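Local coordinates for protein alpha-glucosidase (Pseudoalteromonas sp. K8, PDB 5HQA) that hydrolyses alpha-glucosides as a calcium-binding glycoside hydrolase of family 97 and here holds the inhibitor acarbose, at residues 269-274 and 458-463; 467-472 and 505-510; 496-501 and 627-632. One frame throughout, in Å; residues are numbered along the deposited sequence.

Interaction 1: residues 269-274 and 458-463; sequences IWWGMH and RGQEFN. With CA (calcium ion), chain C; AC1 (4,6-dideoxy-4-{[(1S,4R,5S,6S)-4,5,6-trihydroxy-3-(hydroxymethyl)cyclohex-2-en-1-yl]amino}-alpha-D-glucopyranose), chain B.
His-274 and Glu-461 meet without any hydrogen bond between the two segments: ring carbon CE1 of His-274 lies 3.3 Å from OE1 of Glu-461, ring and carboxylate planes turned 66° apart. NE2 of His-274 and the carboxylate of Glu-461 turn to the same inhibitor, and of the two only Glu-461 reaches the calcium. Its CG lies between the backbone N and the carbonyl carbon (chi1 58°) and the chain runs extended beyond, bringing OE2 to the calcium ion at 2.3 Å, while OE1 comes within 2.7 Å of the inhibitor's N4A. Glu-154, Glu-437 and Glu-455 also bind the calcium. His-274 NE2 donates to O4 of the sugar analogue at 2.9 Å, its ND1 being taken up by Trp-465. In the (beta/alpha)8 barrel of this family, the 269-274 segment begins on the last residue of strand 264-269, and Trp-270 is the N-cap of helix 271-274. Its indole NE1 gives a bond to O3B at 3.1 Å and a weak one to O4; its CZ2 lies 4.1 Å from CB of Glu-461. With an alanine in its place, O3B is likely to lose this donor, with a gap where the indole lay against the His-274 ring and Glu-461 CB. Next in the chain, Trp-271 sets its ring edge against Gln-460 O, and its CZ3 lies 4.0 Å from Gln-460 CG.

Interaction 2: residues 467-472 and 505-510; sequences TPPNPP and NTNRPQ. With GLC (alpha-D-glucopyranose), chain D.
Pro-469 and Gln-510 face each other where two irregular loops of the family 97 catalytic barrel run alongside, one leaving helix 462-465 and the other leading to helix 513-522. The proline-rich loop, with a cis peptide bond before Pro-468, has few backbone N-H groups to offer, and the partner loop meets it largely with side-chain amides and waters. Gln-510 can be followed outward. Its CB lies 3.8 Å from Asn-470 O and comes 4.1 Å from CD of Pro-472; CG, lying beside the backbone N of its own residue (chi1 -63°), reaches CG of Pro-469 at 3.9 Å. The chain then runs extended, and CD stays against the same proline carbon. At the tip the amide divides its work: NE2 rests on Pro-469 CG, while OE1 packs 3.4 Å from Pro-472 CD. OE1 also lies near Asn-470 O, a pair of acceptors that cannot bond directly. Each acceptor instead receives a water: one donates to Gln-510 OE1 and Pro-469 O, the other donates to Asn-470 O and accepts from Gln-510 N. The Pro-469 ring also lies against the opposing backbone, CB being 3.3 Å from Arg-508 O. The outer end is polar. Thr-467, whose O also receives a weak bond from O1 of a bound glucose, is gripped twice by the amide of Asn-507, and its OG1 has a further partner in Trp-465 O. OD1 of Asn-507 accepts from Thr-467 N at 2.8 Å, the donor tilted 26° from the carbonyl plane, and ND2 donates to Thr-467 OG1 at 3.0 Å, nearly within the amide plane.

Interaction 3: residues 496-501 and 627-632; sequences DLSFNG and NPYDLT
In Tyr-629 CG stands opposite the carbonyl carbon, beside the backbone N (chi1 -60°), which sends the ring out toward the loop 496-501; OG of Ser-498 is placed likewise (chi1 -57°) and meets the phenol oxygen. The two hydroxyls lie 2.5 Å apart, a short hydrogen bond in which either could be the donor. The phenol oxygen has a second partner: Leu-497 N donates to Tyr-629 OH at 2.8 Å, along a bent path of 133°. Both Leu-497 N and Ser-498 OG approach at the edge of the ring, near its plane, so the end of the phenol is held between a backbone amide and a hydroxyl. The receiving loop is itself ordered by local bonds. Asp-496 forms an Asx turn, OD1 accepting from Ser-498 N at 2.9 Å from above the carboxylate plane, and a type I beta turn follows from Ser-498 to Gly-501. This loop belongs to the catalytic barrel, whereas Tyr-629 precedes edge strand 631-638 of the antiparallel C-terminal sheet; the contact therefore joins two domains. Below the polar end the contact is apolar. Leu-497 runs past Tyr-629 in the opposite sense, CD1 lying 3.9 Å from ring atom CE1 of Tyr-629. The same methyl also touches CB of Pro-628 at 3.9 Å, and the pyrrolidine CG of Pro-628 in turn sits over one face of the tyrosine ring, offset toward its rim. Pro-509 of the neighbouring barrel loop packs on Leu-497 as well, and Lys-540 touches Tyr-629. A water donates to Asp-496 OD1 and makes a weak link to Tyr-629 OH.

Overall arrangement
The three contacts lie on one side of the chain's centre and run outward from the catalytic pocket. Interaction 1 is buried and carries the metal and inhibitor chemistry; interaction 2, partly buried, relies on amides and waters around prolines; interaction 3, partly buried and farthest out, joins barrel to C-terminal sheet through a phenol and apolar contacts. The first two touch directly: Asn-470 takes a probable hydrogen bond from Arg-458 NE through OD1 and gives one through N to Asn-463 OD1. Interactions 2 and 3 share the loop 496-510, where Asn-500 ND2 probably bonds to Asn-507 O and Thr-506 OG1 to Gly-501 O. Phe-499 completes the set by packing on Trp-271 of interaction 1.

Interaction 1: residues 269-274 and 458-463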
loop_
_atom_site.group_PDB
_atom_site.type_symbol
_atom_site.label_atom_id
_atom_site.label_comp_id
_atom_site.label_asym_id
_atom_site.label_seq_id
_atom_site.Cartn_x
_atom_site.Cartn_y
_atom_site.Cartn_z
ATOM N N ILE A 269 -17.874 8.720 -10.333
ATOM C CA ILE A 269 -18.346 8.123 -11.575
ATOM C C ILE A 269 -17.255 7.138 -11.970
ATOM O O ILE A 269 -16.192 7.529 -12.464
ATOM C CB ILE A 269 -18.605 9.174 -12.655
ATOM C CG1 ILE A 269 -19.742 10.091 -12.209
ATOM C CG2 ILE A 269 -18.936 8.514 -13.988
ATOM C CD1 ILE A 269 -19.930 11.333 -13.079
ATOM N N TRP A 270 -17.489 5.861 -11.671
ATOM C CA TRP A 270 -16.419 4.875 -11.615
ATOM C C TRP A 270 -16.973 3.454 -11.699
ATOM O O TRP A 270 -16.779 2.769 -12.707
ATOM C CB TRP A 270 -15.594 5.057 -10.333
ATOM C CG TRP A 270 -14.506 4.042 -10.249
ATOM C CD1 TRP A 270 -13.365 4.006 -11.000
ATOM C CD2 TRP A 270 -14.466 2.883 -9.399
ATOM N NE1 TRP A 270 -12.614 2.899 -10.668
ATOM C CE2 TRP A 270 -13.270 2.193 -9.692
ATOM C CE3 TRP A 270 -15.327 2.361 -8.426
ATOM C CZ2 TRP A 270 -12.912 1.008 -9.046
ATOM C CZ3 TRP A 270 -14.973 1.183 -7.786
ATOM C CH2 TRP A 270 -13.775 0.519 -8.099
ATOM N N TRP A 271 -17.666 3.005 -10.650
ATOM C CA TRP A 271 -18.164 1.630 -10.599
ATOM C C TRP A 271 -19.104 1.328 -11.759
ATOM O O TRP A 271 -19.118 0.206 -12.281
ATOM C CB TRP A 271 -18.872 1.411 -9.267
ATOM C CG TRP A 271 -19.335 0.017 -8.943
ATOM C CD1 TRP A 271 -20.629 -0.393 -8.760
ATOM C CD2 TRP A 271 -18.511 -1.127 -8.687
ATOM N NE1 TRP A 271 -20.661 -1.724 -8.418
ATOM C CE2 TRP A 271 -19.376 -2.200 -8.367
ATOM C CE3 TRP A 271 -17.127 -1.351 -8.696
ATOM C CZ2 TRP A 271 -18.904 -3.474 -8.070
ATOM C CZ3 TRP A 271 -16.655 -2.620 -8.391
ATOM C CH2 TRP A 271 -17.542 -3.665 -8.077
ATOM N N GLY A 272 -19.905 2.318 -12.173
ATOM C CA GLY A 272 -20.803 2.110 -13.299
ATOM C C GLY A 272 -20.085 1.660 -14.557
ATOM O O GLY A 272 -20.616 0.860 -15.332
ATOM N N MET A 273 -18.871 2.168 -14.786
ATOM C CA MET A 273 -18.099 1.672 -15.926
ATOM C C MET A 273 -17.622 0.245 -15.685
ATOM O O MET A 273 -17.602 -0.571 -16.611
ATOM C CB MET A 273 -16.907 2.589 -16.223
ATOM C CG MET A 273 -17.284 3.859 -16.992
ATOM S SD MET A 273 -17.773 5.200 -15.877
ATOM C CE MET A 273 -16.166 5.742 -15.279
ATOM N N HIS A 274 -17.241 -0.080 -14.448
ATOM C CA HIS A 274 -16.768 -1.436 -14.169
ATOM C C HIS A 274 -17.881 -2.472 -14.258
ATOM O O HIS A 274 -17.613 -3.627 -14.611
ATOM C CB HIS A 274 -16.092 -1.485 -12.799
ATOM C CG HIS A 274 -14.733 -0.880 -12.809
ATOM N ND1 HIS A 274 -13.607 -1.600 -13.146
ATOM C CD2 HIS A 274 -14.321 0.394 -12.600
ATOM C CE1 HIS A 274 -12.553 -0.802 -13.111
ATOM N NE2 HIS A 274 -12.959 0.413 -12.785
ATOM N N ARG A 458 -4.943 -6.418 -5.815
ATOM C CA ARG A 458 -6.324 -6.557 -6.263
ATOM C C ARG A 458 -7.264 -5.875 -5.273
ATOM O O ARG A 458 -7.336 -6.265 -4.102
ATOM C CB ARG A 458 -6.683 -8.030 -6.414
ATOM C CG ARG A 458 -6.101 -8.661 -7.674
ATOM C CD ARG A 458 -6.387 -10.163 -7.735
ATOM N NE ARG A 458 -7.819 -10.474 -7.689
ATOM C CZ ARG A 458 -8.453 -11.255 -8.563
ATOM N NH1 ARG A 458 -7.798 -11.813 -9.578
ATOM N NH2 ARG A 458 -9.754 -11.486 -8.415
ATOM N N GLY A 459 -7.984 -4.854 -5.742
ATOM C CA GLY A 459 -9.009 -4.201 -4.969
ATOM C C GLY A 459 -10.410 -4.571 -5.419
ATOM O O GLY A 459 -10.638 -5.599 -6.073
ATOM N N GLN A 460 -11.368 -3.704 -5.069
ATOM C CA GLN A 460 -12.785 -3.964 -5.331
ATOM C C GLN A 460 -13.079 -4.182 -6.811
ATOM O O GLN A 460 -14.016 -4.918 -7.153
ATOM C CB GLN A 460 -13.616 -2.791 -4.814
ATOM C CG GLN A 460 -15.109 -3.050 -4.732
ATOM C CD GLN A 460 -15.480 -3.805 -3.468
ATOM O OE1 GLN A 460 -15.608 -5.034 -3.477
ATOM N NE2 GLN A 460 -15.650 -3.070 -2.367
ATOM N N GLU A 461 -12.321 -3.537 -7.704
ATOM C CA GLU A 461 -12.632 -3.629 -9.130
ATOM C C GLU A 461 -12.625 -5.071 -9.622
ATOM O O GLU A 461 -13.407 -5.425 -10.510
ATOM C CB GLU A 461 -11.644 -2.795 -9.944
ATOM C CG GLU A 461 -10.185 -3.208 -9.740
ATOM C CD GLU A 461 -9.240 -2.486 -10.681
ATOM O OE1 GLU A 461 -9.738 -1.807 -11.603
ATOM O OE2 GLU A 461 -8.003 -2.602 -10.511
ATOM N N PHE A 462 -11.759 -5.925 -9.064
ATOM C CA PHE A 462 -11.750 -7.319 -9.502
ATOM C C PHE A 462 -13.012 -8.059 -9.105
ATOM O O PHE A 462 -13.251 -9.155 -9.619
ATOM C CB PHE A 462 -10.519 -8.052 -8.965
ATOM C CG PHE A 462 -9.283 -7.765 -9.752
ATOM C CD1 PHE A 462 -8.564 -6.593 -9.534
ATOM C CD2 PHE A 462 -8.865 -8.635 -10.744
ATOM C CE1 PHE A 462 -7.431 -6.306 -10.294
ATOM C CE2 PHE A 462 -7.734 -8.362 -11.504
ATOM C CZ PHE A 462 -7.017 -7.197 -11.283
ATOM N N ASN A 463 -13.825 -7.485 -8.219
ATOM C CA ASN A 463 -15.099 -8.093 -7.877
ATOM C C ASN A 463 -16.193 -7.738 -8.862
ATOM O O ASN A 463 -17.285 -8.307 -8.775
ATOM C CB ASN A 463 -15.498 -7.686 -6.463
ATOM C CG ASN A 463 -14.551 -8.241 -5.433
ATOM O OD1 ASN A 463 -13.944 -9.293 -5.646
ATOM N ND2 ASN A 463 -14.399 -7.537 -4.320
HETATM CA CA CA C . -6.103 -1.519 -11.252
HETATM C C1 AC1 B . -6.889 -4.163 -16.352
HETATM O O2 AC1 B . -5.151 -4.986 -14.924
HETATM C C2 AC1 B . -5.877 -3.796 -15.276
HETATM C C4A AC1 B . -9.676 2.426 -13.170
HETATM C C3 AC1 B . -6.541 -3.178 -14.075
HETATM O O3 AC1 B . -5.569 -2.911 -13.048
HETATM C C4 AC1 B . -7.278 -1.931 -14.484
HETATM N N4A AC1 B . -7.723 -1.093 -13.326
HETATM C C5 AC1 B . -8.449 -2.525 -15.252
HETATM O O5 AC1 B . -7.921 -3.088 -16.525
HETATM C C6 AC1 B . -9.546 -1.559 -15.576
HETATM C C1B AC1 B . -7.386 0.371 -13.437
HETATM C C2B AC1 B . -7.856 1.170 -12.049
HETATM O O2B AC1 B . -7.341 0.439 -10.936
HETATM C C3B AC1 B . -9.249 1.356 -12.012
HETATM O O3B AC1 B . -9.720 1.878 -10.745
HETATM O O4 AC1 B . -11.085 2.530 -13.241
HETATM C C5B AC1 B . -9.153 2.087 -14.473
HETATM C C7B AC1 B . -7.929 1.022 -14.581
HETATM C C6B AC1 B . -9.321 3.133 -15.588
HETATM O O6B AC1 B . -8.423 4.168 -15.337
#

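Interaction 2: residues 467-472 and 505-510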
loop_
_atom_site.group_PDB
_atom_site.type_symbol
_atom_site.label_atom_id
_atom_site.label_comp_id
_atom_site.label_asym_id
_atom_site.label_seq_id
_atom_site.Cartn_x
_atom_site.Cartn_y
_atom_site.Cartn_z
ATOM N N THR A 467 -13.409 -12.818 -12.669
ATOM C CA THR A 467 -13.555 -14.149 -13.267
ATOM C C THR A 467 -12.372 -15.083 -12.960
ATOM O O THR A 467 -11.657 -15.502 -13.875
ATOM C CB THR A 467 -13.727 -14.039 -14.810
ATOM O OG1 THR A 467 -14.534 -12.892 -15.114
ATOM C CG2 THR A 467 -14.428 -15.257 -15.355
ATOM N N PRO A 468 -12.176 -15.446 -11.681
ATOM C CA PRO A 468 -13.043 -15.175 -10.535
ATOM C C PRO A 468 -12.767 -13.850 -9.824
ATOM O O PRO A 468 -11.676 -13.260 -9.969
ATOM C CB PRO A 468 -12.729 -16.342 -9.593
ATOM C CG PRO A 468 -11.274 -16.573 -9.824
ATOM C CD PRO A 468 -11.091 -16.380 -11.323
ATOM N N PRO A 469 -13.751 -13.406 -9.035
ATOM C CA PRO A 469 -13.542 -12.237 -8.174
ATOM C C PRO A 469 -12.613 -12.577 -7.022
ATOM O O PRO A 469 -12.146 -13.720 -6.918
ATOM C CB PRO A 469 -14.962 -11.912 -7.692
ATOM C CG PRO A 469 -15.627 -13.251 -7.641
ATOM C CD PRO A 469 -15.092 -13.996 -8.847
ATOM N N ASN A 470 -12.324 -11.606 -6.162
ATOM C CA ASN A 470 -11.474 -11.877 -5.009
ATOM C C ASN A 470 -12.130 -12.936 -4.123
ATOM O O ASN A 470 -13.351 -12.917 -3.928
ATOM C CB ASN A 470 -11.230 -10.605 -4.190
ATOM C CG ASN A 470 -10.599 -9.483 -5.008
ATOM O OD1 ASN A 470 -9.907 -9.729 -6.002
ATOM N ND2 ASN A 470 -10.830 -8.240 -4.583
ATOM N N PRO A 471 -11.357 -13.866 -3.570
ATOM C CA PRO A 471 -11.934 -14.903 -2.705
ATOM C C PRO A 471 -12.233 -14.354 -1.322
ATOM O O PRO A 471 -11.720 -13.294 -0.934
ATOM C CB PRO A 471 -10.824 -15.967 -2.650
ATOM C CG PRO A 471 -9.556 -15.147 -2.776
ATOM C CD PRO A 471 -9.905 -14.047 -3.767
ATOM N N PRO A 472 -13.069 -15.047 -0.550
ATOM C CA PRO A 472 -13.341 -14.605 0.828
ATOM C C PRO A 472 -12.100 -14.305 1.655
ATOM O O PRO A 472 -12.133 -13.379 2.476
ATOM C CB PRO A 472 -14.128 -15.788 1.396
ATOM C CG PRO A 472 -14.898 -16.278 0.197
ATOM C CD PRO A 472 -13.955 -16.152 -0.964
ATOM N N ASN A 505 -20.655 -18.320 -7.786
ATOM C CA ASN A 505 -20.087 -18.532 -9.116
ATOM C C ASN A 505 -20.283 -17.337 -10.040
ATOM O O ASN A 505 -20.201 -17.489 -11.267
ATOM C CB ASN A 505 -20.689 -19.788 -9.752
ATOM C CG ASN A 505 -20.521 -21.010 -8.881
ATOM O OD1 ASN A 505 -21.502 -21.610 -8.435
ATOM N ND2 ASN A 505 -19.275 -21.375 -8.614
ATOM N N THR A 506 -20.545 -16.157 -9.486
ATOM C CA THR A 506 -20.719 -14.940 -10.262
ATOM C C THR A 506 -19.635 -13.946 -9.879
ATOM O O THR A 506 -19.000 -14.067 -8.825
ATOM C CB THR A 506 -22.096 -14.313 -10.010
ATOM O OG1 THR A 506 -22.297 -14.209 -8.598
ATOM C CG2 THR A 506 -23.195 -15.184 -10.585
ATOM N N ASN A 507 -19.432 -12.948 -10.741
ATOM C CA ASN A 507 -18.514 -11.856 -10.427
ATOM C C ASN A 507 -19.223 -10.871 -9.505
ATOM O O ASN A 507 -20.116 -10.135 -9.936
ATOM C CB ASN A 507 -18.023 -11.163 -11.696
ATOM C CG ASN A 507 -16.922 -11.949 -12.406
ATOM O OD1 ASN A 507 -15.996 -12.490 -11.772
ATOM N ND2 ASN A 507 -17.012 -12.005 -13.734
ATOM N N ARG A 508 -18.822 -10.860 -8.238
ATOM C CA ARG A 508 -19.379 -10.006 -7.198
ATOM C C ARG A 508 -18.401 -10.018 -6.041
ATOM O O ARG A 508 -17.567 -10.926 -5.955
ATOM C CB ARG A 508 -20.747 -10.523 -6.730
ATOM C CG ARG A 508 -20.716 -12.022 -6.455
ATOM C CD ARG A 508 -21.812 -12.499 -5.505
ATOM N NE ARG A 508 -21.627 -12.023 -4.136
ATOM C CZ ARG A 508 -22.159 -12.610 -3.065
ATOM N NH1 ARG A 508 -22.887 -13.718 -3.199
ATOM N NH2 ARG A 508 -21.956 -12.094 -1.858
ATOM N N PRO A 509 -18.466 -9.037 -5.135
ATOM C CA PRO A 509 -17.726 -9.194 -3.873
ATOM C C PRO A 509 -18.261 -10.416 -3.150
ATOM O O PRO A 509 -19.468 -10.552 -2.933
ATOM C CB PRO A 509 -18.014 -7.892 -3.108
ATOM C CG PRO A 509 -18.452 -6.905 -4.180
ATOM C CD PRO A 509 -19.195 -7.755 -5.185
ATOM N N GLN A 510 -17.360 -11.337 -2.829
ATOM C CA GLN A 510 -17.750 -12.570 -2.152
ATOM C C GLN A 510 -17.688 -12.354 -0.640
ATOM O O GLN A 510 -16.869 -12.926 0.077
ATOM C CB GLN A 510 -16.867 -13.720 -2.615
ATOM C CG GLN A 510 -17.055 -13.990 -4.102
ATOM C CD GLN A 510 -16.398 -15.274 -4.558
ATOM O OE1 GLN A 510 -15.333 -15.656 -4.059
ATOM N NE2 GLN A 510 -17.036 -15.955 -5.509
HETATM C C1 GLC D . -10.492 -12.642 -16.569
HETATM C C2 GLC D . -11.487 -12.024 -17.538
HETATM C C3 GLC D . -11.254 -10.587 -17.922
HETATM C C4 GLC D . -10.084 -9.855 -17.354
HETATM C C5 GLC D . -9.036 -10.663 -16.584
HETATM C C6 GLC D . -9.027 -10.353 -15.137
HETATM O O1 GLC D . -10.461 -14.018 -16.749
HETATM O O2 GLC D . -11.496 -12.790 -18.754
HETATM O O3 GLC D . -12.497 -9.854 -17.625
HETATM O O4 GLC D . -9.307 -9.318 -18.510
HETATM O O5 GLC D . -9.127 -12.131 -16.774
HETATM O O6 GLC D . -7.667 -10.284 -14.752
HETATM O O HOH W 1 -13.296 -16.001 -5.958
HETATM O O HOH W 2 -14.704 -10.833 -2.775
#

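Interaction 3: residues 496-501 and 627-632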
loop_
_atom_site.group_PDB
_atom_site.type_symbol
_atom_site.label_atom_id
_atom_site.label_comp_id
_atom_site.label_asym_id
_atom_site.label_seq_id
_atom_site.Cartn_x
_atom_site.Cartn_y
_atom_site.Cartn_z
ATOM N N ASP A 496 -24.850 -2.966 -3.287
ATOM C CA ASP A 496 -25.562 -3.890 -4.166
ATOM C C ASP A 496 -24.558 -4.956 -4.594
ATOM O O ASP A 496 -23.712 -4.728 -5.468
ATOM C CB ASP A 496 -26.176 -3.174 -5.363
ATOM C CG ASP A 496 -26.815 -4.154 -6.354
ATOM O OD1 ASP A 496 -27.058 -5.322 -5.963
ATOM O OD2 ASP A 496 -27.070 -3.760 -7.517
ATOM N N LEU A 497 -24.648 -6.122 -3.961
ATOM C CA LEU A 497 -23.793 -7.258 -4.262
ATOM C C LEU A 497 -24.410 -8.191 -5.291
ATOM O O LEU A 497 -23.841 -9.254 -5.560
ATOM C CB LEU A 497 -23.501 -8.040 -2.980
ATOM C CG LEU A 497 -22.916 -7.227 -1.834
ATOM C CD1 LEU A 497 -23.060 -8.005 -0.544
ATOM C CD2 LEU A 497 -21.451 -6.932 -2.104
ATOM N N SER A 498 -25.557 -7.818 -5.869
ATOM C CA SER A 498 -26.391 -8.729 -6.644
ATOM C C SER A 498 -26.428 -8.414 -8.135
ATOM O O SER A 498 -27.210 -9.039 -8.854
ATOM C CB SER A 498 -27.828 -8.717 -6.107
ATOM O OG SER A 498 -27.882 -9.061 -4.733
ATOM N N PHE A 499 -25.611 -7.474 -8.619
ATOM C CA PHE A 499 -25.742 -6.996 -9.996
ATOM C C PHE A 499 -25.458 -8.082 -11.028
ATOM O O PHE A 499 -25.900 -7.962 -12.179
ATOM C CB PHE A 499 -24.814 -5.793 -10.232
ATOM C CG PHE A 499 -23.393 -6.025 -9.784
ATOM C CD1 PHE A 499 -23.010 -5.753 -8.477
ATOM C CD2 PHE A 499 -22.444 -6.516 -10.668
ATOM C CE1 PHE A 499 -21.701 -5.984 -8.050
ATOM C CE2 PHE A 499 -21.133 -6.742 -10.250
ATOM C CZ PHE A 499 -20.762 -6.472 -8.936
ATOM N N ASN A 500 -24.729 -9.132 -10.653
ATOM C CA ASN A 500 -24.488 -10.274 -11.522
ATOM C C ASN A 500 -25.167 -11.537 -11.008
ATOM O O ASN A 500 -24.873 -12.635 -11.496
ATOM C CB ASN A 500 -22.983 -10.520 -11.674
ATOM C CG ASN A 500 -22.335 -9.606 -12.701
ATOM O OD1 ASN A 500 -22.952 -9.243 -13.709
ATOM N ND2 ASN A 500 -21.077 -9.247 -12.464
ATOM N N GLY A 501 -26.054 -11.414 -10.034
ATOM C CA GLY A 501 -26.610 -12.590 -9.379
ATOM C C GLY A 501 -25.831 -12.976 -8.135
ATOM O O GLY A 501 -24.631 -12.724 -8.006
ATOM N N ASN A 627 -27.090 -15.311 1.310
ATOM C CA ASN A 627 -27.752 -14.446 2.276
ATOM C C ASN A 627 -26.791 -13.372 2.782
ATOM O O ASN A 627 -26.597 -13.241 3.997
ATOM C CB ASN A 627 -28.302 -15.291 3.428
ATOM C CG ASN A 627 -29.363 -14.569 4.222
ATOM O OD1 ASN A 627 -29.994 -13.634 3.733
ATOM N ND2 ASN A 627 -29.572 -15.008 5.459
ATOM N N PRO A 628 -26.175 -12.575 1.898
ATOM C CA PRO A 628 -25.154 -11.628 2.366
ATOM C C PRO A 628 -25.701 -10.373 3.021
ATOM O O PRO A 628 -24.923 -9.652 3.663
ATOM C CB PRO A 628 -24.405 -11.258 1.077
ATOM C CG PRO A 628 -25.498 -11.302 0.040
ATOM C CD PRO A 628 -26.387 -12.466 0.439
ATOM N N TYR A 629 -26.986 -10.066 2.870
ATOM C CA TYR A 629 -27.475 -8.776 3.332
ATOM C C TYR A 629 -28.020 -8.791 4.755
ATOM O O TYR A 629 -28.274 -7.713 5.300
ATOM C CB TYR A 629 -28.567 -8.248 2.400
ATOM C CG TYR A 629 -28.123 -8.048 0.965
ATOM C CD1 TYR A 629 -27.165 -7.094 0.637
ATOM C CD2 TYR A 629 -28.679 -8.799 -0.064
ATOM C CE1 TYR A 629 -26.766 -6.901 -0.684
ATOM C CE2 TYR A 629 -28.285 -8.617 -1.385
ATOM C CZ TYR A 629 -27.328 -7.662 -1.685
ATOM O OH TYR A 629 -26.944 -7.468 -2.997
ATOM N N ASP A 630 -28.227 -9.957 5.366
ATOM C CA ASP A 630 -28.745 -9.972 6.733
ATOM C C ASP A 630 -27.809 -9.191 7.638
ATOM O O ASP A 630 -26.611 -9.485 7.709
ATOM C CB ASP A 630 -28.903 -11.400 7.242
ATOM C CG ASP A 630 -30.164 -12.074 6.721
ATOM O OD1 ASP A 630 -30.794 -11.554 5.771
ATOM O OD2 ASP A 630 -30.523 -13.136 7.270
ATOM N N LEU A 631 -28.356 -8.191 8.322
ATOM C CA LEU A 631 -27.560 -7.228 9.060
ATOM C C LEU A 631 -28.271 -6.884 10.360
ATOM O O LEU A 631 -29.498 -6.760 10.387
ATOM C CB LEU A 631 -27.343 -5.961 8.229
ATOM C CG LEU A 631 -26.471 -4.872 8.848
ATOM C CD1 LEU A 631 -25.009 -5.267 8.753
ATOM C CD2 LEU A 631 -26.725 -3.550 8.141
ATOM N N THR A 632 -27.502 -6.736 11.434
ATOM C CA THR A 632 -28.026 -6.272 12.711
ATOM C C THR A 632 -27.271 -5.013 13.106
ATOM O O THR A 632 -26.042 -4.978 13.014
ATOM C CB THR A 632 -27.884 -7.343 13.796
ATOM O OG1 THR A 632 -28.684 -8.472 13.441
ATOM C CG2 THR A 632 -28.342 -6.808 15.162
HETATM O O HOH W 3 -29.551 -5.571 -4.315
#